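Local atomic coordinates of surface presentation of antigens protein spaK (Salmonella typhimurium, PDB entry 2FM8), a protein that acts as a type III secretion chaperone that stores effectors such as SipA, SopA, SopE and SopE2 in the bacterial cytoplasm and keeps them ready for secretion. Residues Leu74-Glu79 with Leu126-Arg131; Pro106-Asp111 with Phe115-Asn120. All blocks are in the same frame, centred on the assembly; numbering follows the deposited sequence.

Contact 1 (Leu74-Glu79 with Leu126-Arg131); sequences LMTIME and LEVFSR
The ring of Phe129 reaches from helix 112-132 into the angle between Thr76 and Ile77 of helix 62-78. At its outer edge CG1 of Ile77 lies in the ring plane, 3.8 Å from Phe129 CZ. The other two partners arrive obliquely on opposite sides of that plane: Ile77 CD1 comes to 3.4 Å from Phe129 CZ, a tight contact, and Thr76 CG2 to 3.6 Å from Phe129 CE2. Ile77 and the ring cross nearly at right angles, whereas Thr76 and Phe129 pass alongside each other, pointing opposite ways. Phe129 CG stands beside its backbone N (chi1 -83°), which carries the ring across to this pair.

Thr76 serves two purposes through its branched side chain. With chi1 at -46°, OG1 bonds back to the carbonyl of Glu72 in its own helix, while CG2 is turned to the aromatic ring.

The segments run almost antiparallel, at 163°, with their axes 11.1 Å apart. The Phe129 ring fills much of the space between them, and beside it Val128 CG1 meets Thr76 CG2 at 3.9 Å. The last turns of helix 112-132 thereby pack on the C-terminal end of helix 62-78, whose Leu74 packs on Leu74 of the second subunit. No hydrogen bond joins the segments; their contact depends on close apolar fit, with the hydroxyl of Thr76 satisfied within its own helix.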
ATOM      1  N   LEU A  74       8.961   5.264   1.552  1.00 28.58           N
ATOM      2  CA  LEU A  74       9.231   4.383   2.683  1.00 29.02           C
ATOM      3  C   LEU A  74      10.668   4.516   3.251  1.00 28.78           C
ATOM      4  O   LEU A  74      10.848   4.542   4.471  1.00 26.69           O
ATOM      5  CB  LEU A  74       8.905   2.957   2.313  1.00 29.15           C
ATOM      6  CG  LEU A  74       7.846   2.159   3.064  1.00 31.01           C
ATOM      7  CD1 LEU A  74       6.778   2.937   3.763  1.00 34.52           C
ATOM      8  CD2 LEU A  74       7.262   1.113   2.123  1.00 31.04           C
ATOM      9  N   MET A  75      11.674   4.590   2.376  1.00 27.76           N
ATOM     10  CA  MET A  75      13.052   4.815   2.824  1.00 28.98           C
ATOM     11  C   MET A  75      13.167   6.087   3.611  1.00 27.01           C
ATOM     12  O   MET A  75      13.846   6.132   4.647  1.00 25.01           O
ATOM     13  CB  MET A  75      14.014   4.984   1.650  1.00 29.32           C
ATOM     14  CG  MET A  75      14.025   3.907   0.611  1.00 33.65           C
ATOM     15  SD  MET A  75      15.629   3.093   0.574  1.00 38.29           S
ATOM     16  CE  MET A  75      14.991   2.131   1.936  1.00 34.97           C
ATOM     17  N   THR A  76      12.542   7.145   3.090  1.00 26.09           N
ATOM     18  CA  THR A  76      12.510   8.416   3.785  1.00 26.66           C
ATOM     19  C   THR A  76      11.865   8.289   5.194  1.00 26.92           C
ATOM     20  O   THR A  76      12.407   8.774   6.179  1.00 26.44           O
ATOM     21  CB  THR A  76      11.810   9.508   2.942  1.00 26.02           C
ATOM     22  OG1 THR A  76      12.295   9.485   1.587  1.00 26.31           O
ATOM     23  CG2 THR A  76      12.076  10.879   3.528  1.00 27.06           C
ATOM     24  N   ILE A  77      10.699   7.672   5.274  1.00 27.52           N
ATOM     25  CA  ILE A  77      10.042   7.388   6.549  1.00 28.36           C
ATOM     26  C   ILE A  77      10.989   6.618   7.510  1.00 28.67           C
ATOM     27  O   ILE A  77      11.178   6.998   8.694  1.00 28.06           O
ATOM     28  CB  ILE A  77       8.704   6.585   6.310  1.00 29.03           C
ATOM     29  CG1 ILE A  77       7.598   7.499   5.719  1.00 30.35           C
ATOM     30  CG2 ILE A  77       8.168   5.966   7.569  1.00 29.77           C
ATOM     31  CD1 ILE A  77       7.124   8.604   6.657  1.00 33.35           C
ATOM     32  N   MET A  78      11.621   5.579   6.984  1.00 28.06           N
ATOM     33  CA  MET A  78      12.460   4.712   7.819  1.00 29.77           C
ATOM     34  C   MET A  78      13.726   5.371   8.344  1.00 29.78           C
ATOM     35  O   MET A  78      14.309   4.881   9.323  1.00 28.39           O
ATOM     36  CB  MET A  78      12.788   3.421   7.109  1.00 28.33           C
ATOM     37  CG  MET A  78      11.551   2.608   6.916  1.00 30.74           C
ATOM     38  SD  MET A  78      11.849   1.072   6.057  1.00 32.04           S
ATOM     39  CE  MET A  78      12.821   0.197   7.285  1.00 34.49           C
ATOM     40  N   GLU A  79      14.129   6.491   7.728  1.00 30.96           N
ATOM     41  CA  GLU A  79      15.275   7.225   8.222  1.00 32.60           C
ATOM     42  C   GLU A  79      14.994   7.896   9.589  1.00 32.62           C
ATOM     43  O   GLU A  79      15.929   8.204  10.347  1.00 32.96           O
ATOM     44  CB  GLU A  79      15.838   8.177   7.154  1.00 32.48           C
ATOM     45  CG  GLU A  79      15.206   9.517   7.053  1.00 36.96           C
ATOM     46  CD  GLU A  79      15.984  10.481   6.107  1.00 37.31           C
ATOM     47  OE1 GLU A  79      16.553   9.979   5.085  1.00 38.66           O
ATOM     48  OE2 GLU A  79      16.008  11.710   6.426  1.00 38.80           O
ATOM     49  N   LEU A 126       8.866  18.176   5.023  1.00 28.32           N
ATOM     50  CA  LEU A 126       7.853  18.584   4.060  1.00 28.24           C
ATOM     51  C   LEU A 126       8.459  18.866   2.676  1.00 27.36           C
ATOM     52  O   LEU A 126       7.906  18.455   1.682  1.00 26.90           O
ATOM     53  CB  LEU A 126       7.051  19.792   4.562  1.00 27.77           C
ATOM     54  CG  LEU A 126       6.027  20.330   3.547  1.00 28.95           C
ATOM     55  CD1 LEU A 126       4.927  19.298   3.259  1.00 30.37           C
ATOM     56  CD2 LEU A 126       5.386  21.593   4.031  1.00 29.08           C
ATOM     57  N   GLU A 127       9.581  19.586   2.621  1.00 27.40           N
ATOM     58  CA  GLU A 127      10.278  19.815   1.365  1.00 27.79           C
ATOM     59  C   GLU A 127      10.633  18.517   0.677  1.00 26.96           C
ATOM     60  O   GLU A 127      10.378  18.337  -0.504  1.00 26.13           O
ATOM     61  CB  GLU A 127      11.579  20.617   1.568  1.00 28.12           C
ATOM     62  CG  GLU A 127      11.434  22.019   1.207  1.00 32.13           C
ATOM     63  CD  GLU A 127      12.706  22.861   1.390  1.00 29.56           C
ATOM     64  OE1 GLU A 127      13.054  23.558   0.419  1.00 30.13           O
ATOM     65  OE2 GLU A 127      13.320  22.824   2.473  1.00 29.70           O
ATOM     66  N   VAL A 128      11.235  17.622   1.437  1.00 26.59           N
ATOM     67  CA  VAL A 128      11.704  16.360   0.896  1.00 27.92           C
ATOM     68  C   VAL A 128      10.568  15.455   0.432  1.00 27.48           C
ATOM     69  O   VAL A 128      10.603  14.910  -0.679  1.00 27.00           O
ATOM     70  CB  VAL A 128      12.668  15.714   1.945  1.00 28.26           C
ATOM     71  CG1 VAL A 128      12.790  14.293   1.788  1.00 31.83           C
ATOM     72  CG2 VAL A 128      14.046  16.415   1.849  1.00 28.77           C
ATOM     73  N   PHE A 129       9.562  15.260   1.275  1.00 27.91           N
ATOM     74  CA  PHE A 129       8.433  14.401   0.885  1.00 27.57           C
ATOM     75  C   PHE A 129       7.671  15.007  -0.302  1.00 27.56           C
ATOM     76  O   PHE A 129       7.345  14.311  -1.232  1.00 26.93           O
ATOM     77  CB  PHE A 129       7.465  14.181   2.053  1.00 28.25           C
ATOM     78  CG  PHE A 129       7.874  13.079   2.997  1.00 27.16           C
ATOM     79  CD1 PHE A 129       7.359  11.822   2.860  1.00 29.64           C
ATOM     80  CD2 PHE A 129       8.735  13.335   4.048  1.00 28.77           C
ATOM     81  CE1 PHE A 129       7.732  10.781   3.731  1.00 29.14           C
ATOM     82  CE2 PHE A 129       9.116  12.332   4.927  1.00 28.27           C
ATOM     83  CZ  PHE A 129       8.626  11.051   4.764  1.00 29.99           C
ATOM     84  N   SER A 130       7.399  16.311  -0.276  1.00 27.82           N
ATOM     85  CA  SER A 130       6.646  16.915  -1.382  1.00 28.23           C
ATOM     86  C   SER A 130       7.408  16.796  -2.724  1.00 28.09           C
ATOM     87  O   SER A 130       6.815  16.485  -3.761  1.00 27.75           O
ATOM     88  CB  SER A 130       6.218  18.364  -1.041  1.00 28.23           C
ATOM     89  OG  SER A 130       7.304  19.251  -1.089  1.00 30.43           O
ATOM     90  N   ARG A 131       8.727  16.980  -2.695  1.00 27.69           N
ATOM     91  CA  ARG A 131       9.550  16.799  -3.891  1.00 27.33           C
ATOM     92  C   ARG A 131       9.624  15.351  -4.347  1.00 27.32           C
ATOM     93  O   ARG A 131       9.630  15.078  -5.548  1.00 26.37           O
ATOM     94  CB  ARG A 131      10.976  17.372  -3.657  1.00 27.24           C
ATOM     95  CG  ARG A 131      11.007  18.885  -3.559  1.00 26.24           C
ATOM     96  CD  ARG A 131      12.255  19.410  -2.941  1.00 27.15           C
ATOM     97  NE  ARG A 131      12.336  20.859  -3.097  1.00 26.99           N
ATOM     98  CZ  ARG A 131      13.461  21.562  -3.132  1.00 28.78           C
ATOM     99  NH1 ARG A 131      14.650  20.979  -2.997  1.00 29.52           N
ATOM    100  NH2 ARG A 131      13.403  22.864  -3.359  1.00 30.19           N
TER

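Contact 2 (Pro106-Asp111 with Phe115-Asn120); sequences PDFLSD and FSTALN
Phe115 and Asp111 join across the N-capped start of helix 112-132, the helix that packs on the antiparallel sheet of this type III secretion chaperone. The polar part begins with backbone: Phe115 N donates to Asp111 O, in the carbonyl plane, at 3.0 Å and 159°. Asp111 suits the N-cap because its short carboxylate turns back to the helix, OD1 accepting from Lys114 N, while OD2 takes the hydroxyl of Ser110 from above the carboxylate plane.

A weaker C-H...O contact follows, with Phe115 CA 3.3 Å from Phe108 O. The same oxygen lies in the plane of the Phe115 ring, at its edge, where the aromatic hydrogens carry slight positive charge.

Apolar packing completes the join. With CG anti to the backbone N (chi1 -164°), the buried Phe115 ring receives Leu109 CD2 obliquely, 3.8 Å from Phe115 CD1; Leu9 of helix 6-17 touches both residues. Phe108, which also forms a cation-pi pair with Lys114, approaches the next turn of the helix. Its CB lies 4.3 Å from Ala118 CB, a small methyl that suits this approach, and farther out Phe108 CE1 meets Thr117 CG2 obliquely at 3.8 Å.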
ATOM      1  N   PRO A 106       6.329  14.829  23.638  1.00 32.38           N
ATOM      2  CA  PRO A 106       6.288  15.898  24.656  1.00 32.79           C
ATOM      3  C   PRO A 106       7.624  16.577  25.013  1.00 32.80           C
ATOM      4  O   PRO A 106       7.620  17.730  25.407  1.00 32.99           O
ATOM      5  CB  PRO A 106       5.682  15.202  25.884  1.00 33.02           C
ATOM      6  CG  PRO A 106       4.980  14.031  25.356  1.00 33.30           C
ATOM      7  CD  PRO A 106       5.698  13.594  24.124  1.00 32.67           C
ATOM      8  N   ASP A 107       8.749  15.877  24.869  1.00 33.39           N
ATOM      9  CA  ASP A 107      10.086  16.483  24.985  1.00 33.07           C
ATOM     10  C   ASP A 107      10.229  17.708  24.107  1.00 33.31           C
ATOM     11  O   ASP A 107      11.046  18.571  24.398  1.00 33.91           O
ATOM     12  CB  ASP A 107      11.175  15.510  24.524  1.00 33.67           C
ATOM     13  CG  ASP A 107      11.424  14.389  25.502  1.00 34.08           C
ATOM     14  OD1 ASP A 107      10.859  14.393  26.607  1.00 37.67           O
ATOM     15  OD2 ASP A 107      12.194  13.503  25.150  1.00 34.69           O
ATOM     16  N   PHE A 108       9.487  17.772  23.008  1.00 32.81           N
ATOM     17  CA  PHE A 108       9.558  18.942  22.114  1.00 32.87           C
ATOM     18  C   PHE A 108       8.444  19.941  22.320  1.00 32.90           C
ATOM     19  O   PHE A 108       8.217  20.823  21.491  1.00 33.30           O
ATOM     20  CB  PHE A 108       9.649  18.459  20.668  1.00 32.83           C
ATOM     21  CG  PHE A 108      10.958  17.818  20.365  1.00 31.98           C
ATOM     22  CD1 PHE A 108      12.012  18.576  19.893  1.00 32.77           C
ATOM     23  CD2 PHE A 108      11.161  16.462  20.627  1.00 32.71           C
ATOM     24  CE1 PHE A 108      13.243  17.987  19.642  1.00 35.09           C
ATOM     25  CE2 PHE A 108      12.389  15.857  20.391  1.00 32.41           C
ATOM     26  CZ  PHE A 108      13.432  16.608  19.890  1.00 32.63           C
ATOM     27  N   LEU A 109       7.781  19.850  23.464  1.00 33.21           N
ATOM     28  CA  LEU A 109       6.658  20.734  23.776  1.00 33.56           C
ATOM     29  C   LEU A 109       6.933  21.612  24.999  1.00 33.74           C
ATOM     30  O   LEU A 109       6.056  22.353  25.396  1.00 33.30           O
ATOM     31  CB  LEU A 109       5.375  19.903  24.002  1.00 33.53           C
ATOM     32  CG  LEU A 109       4.919  19.063  22.794  1.00 35.17           C
ATOM     33  CD1 LEU A 109       3.822  18.084  23.138  1.00 35.32           C
ATOM     34  CD2 LEU A 109       4.451  20.007  21.690  1.00 36.00           C
ATOM     35  N   SER A 110       8.145  21.534  25.555  1.00 34.14           N
ATOM     36  CA  SER A 110       8.491  22.158  26.839  1.00 35.22           C
ATOM     37  C   SER A 110       8.719  23.666  26.751  1.00 35.24           C
ATOM     38  O   SER A 110       8.465  24.384  27.697  1.00 35.28           O
ATOM     39  CB  SER A 110       9.761  21.527  27.388  1.00 35.83           C
ATOM     40  OG  SER A 110      10.857  21.840  26.533  1.00 39.51           O
ATOM     41  N   ASP A 111       9.203  24.133  25.603  1.00 35.27           N
ATOM     42  CA  ASP A 111       9.455  25.550  25.391  1.00 35.07           C
ATOM     43  C   ASP A 111       9.495  25.809  23.888  1.00 34.70           C
ATOM     44  O   ASP A 111       9.408  24.855  23.079  1.00 34.72           O
ATOM     45  CB  ASP A 111      10.769  25.969  26.084  1.00 34.78           C
ATOM     46  CG  ASP A 111      11.928  25.098  25.689  1.00 38.27           C
ATOM     47  OD1 ASP A 111      12.472  25.289  24.581  1.00 40.88           O
ATOM     48  OD2 ASP A 111      12.270  24.165  26.461  1.00 44.03           O
ATOM     49  N   PHE A 115      10.061  23.463  20.541  1.00 31.20           N
ATOM     50  CA  PHE A 115       9.013  23.337  19.547  1.00 31.07           C
ATOM     51  C   PHE A 115       9.473  23.843  18.172  1.00 30.25           C
ATOM     52  O   PHE A 115       9.060  23.308  17.159  1.00 28.83           O
ATOM     53  CB  PHE A 115       7.707  23.999  19.989  1.00 30.41           C
ATOM     54  CG  PHE A 115       6.516  23.569  19.175  1.00 30.25           C
ATOM     55  CD1 PHE A 115       6.169  22.227  19.083  1.00 29.47           C
ATOM     56  CD2 PHE A 115       5.764  24.508  18.457  1.00 30.88           C
ATOM     57  CE1 PHE A 115       5.087  21.815  18.325  1.00 29.58           C
ATOM     58  CE2 PHE A 115       4.672  24.118  17.696  1.00 29.75           C
ATOM     59  CZ  PHE A 115       4.336  22.768  17.611  1.00 31.13           C
ATOM     60  N   SER A 116      10.322  24.870  18.165  1.00 29.96           N
ATOM     61  CA  SER A 116      10.944  25.385  16.949  1.00 29.93           C
ATOM     62  C   SER A 116      11.753  24.314  16.246  1.00 29.47           C
ATOM     63  O   SER A 116      11.717  24.229  15.045  1.00 29.13           O
ATOM     64  CB  SER A 116      11.829  26.600  17.254  1.00 29.89           C
ATOM     65  OG  SER A 116      12.242  27.274  16.071  1.00 30.86           O
ATOM     66  N   THR A 117      12.462  23.487  17.005  1.00 29.90           N
ATOM     67  CA  THR A 117      13.197  22.360  16.430  1.00 30.18           C
ATOM     68  C   THR A 117      12.253  21.409  15.696  1.00 30.49           C
ATOM     69  O   THR A 117      12.553  20.956  14.580  1.00 30.11           O
ATOM     70  CB  THR A 117      13.984  21.606  17.519  1.00 30.15           C
ATOM     71  OG1 THR A 117      15.029  22.469  18.018  1.00 31.25           O
ATOM     72  CG2 THR A 117      14.586  20.298  16.993  1.00 30.84           C
ATOM     73  N   ALA A 118      11.115  21.112  16.324  1.00 30.07           N
ATOM     74  CA  ALA A 118      10.111  20.272  15.702  1.00 29.72           C
ATOM     75  C   ALA A 118       9.519  20.918  14.445  1.00 29.63           C
ATOM     76  O   ALA A 118       9.345  20.241  13.445  1.00 27.39           O
ATOM     77  CB  ALA A 118       8.982  19.948  16.700  1.00 29.73           C
ATOM     78  N   LEU A 119       9.166  22.205  14.508  1.00 29.07           N
ATOM     79  CA  LEU A 119       8.552  22.856  13.350  1.00 29.67           C
ATOM     80  C   LEU A 119       9.495  22.998  12.155  1.00 28.96           C
ATOM     81  O   LEU A 119       9.083  22.825  11.008  1.00 28.15           O
ATOM     82  CB  LEU A 119       8.015  24.260  13.688  1.00 30.44           C
ATOM     83  CG  LEU A 119       6.716  24.398  14.473  1.00 32.34           C
ATOM     84  CD1 LEU A 119       6.427  25.915  14.764  1.00 33.54           C
ATOM     85  CD2 LEU A 119       5.574  23.783  13.750  1.00 34.46           C
ATOM     86  N   ASN A 120      10.748  23.362  12.422  1.00 28.92           N
ATOM     87  CA  ASN A 120      11.734  23.521  11.359  1.00 28.71           C
ATOM     88  C   ASN A 120      12.124  22.166  10.779  1.00 29.13           C
ATOM     89  O   ASN A 120      12.350  22.036   9.572  1.00 29.01           O
ATOM     90  CB  ASN A 120      12.953  24.257  11.895  1.00 28.79           C
ATOM     91  CG  ASN A 120      12.698  25.750  12.058  1.00 29.23           C
ATOM     92  OD1 ASN A 120      12.590  26.482  11.067  1.00 28.82           O
ATOM     93  ND2 ASN A 120      12.584  26.199  13.291  1.00 27.45           N
TER

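In the fold
Helix 112-132 carries one side of both contacts: contact 2 packs its start against the loop that follows strand 97-103, and contact 1 joins its last turns to the end of helix 62-78. The centres are 20 Å apart and the nearest atoms about 7 Å, so the two do not touch. They also face different neighbours. Near contact 1, Met78 packs on Gly92 of the second subunit, placing helix 62-78 at the dimer interface. Near contact 2, Leu119 and Asn120 meet a chain of another protein, consistent with effector binding on that side. The shared helix thus spans from the partner-binding region to the helix of the dimer interface.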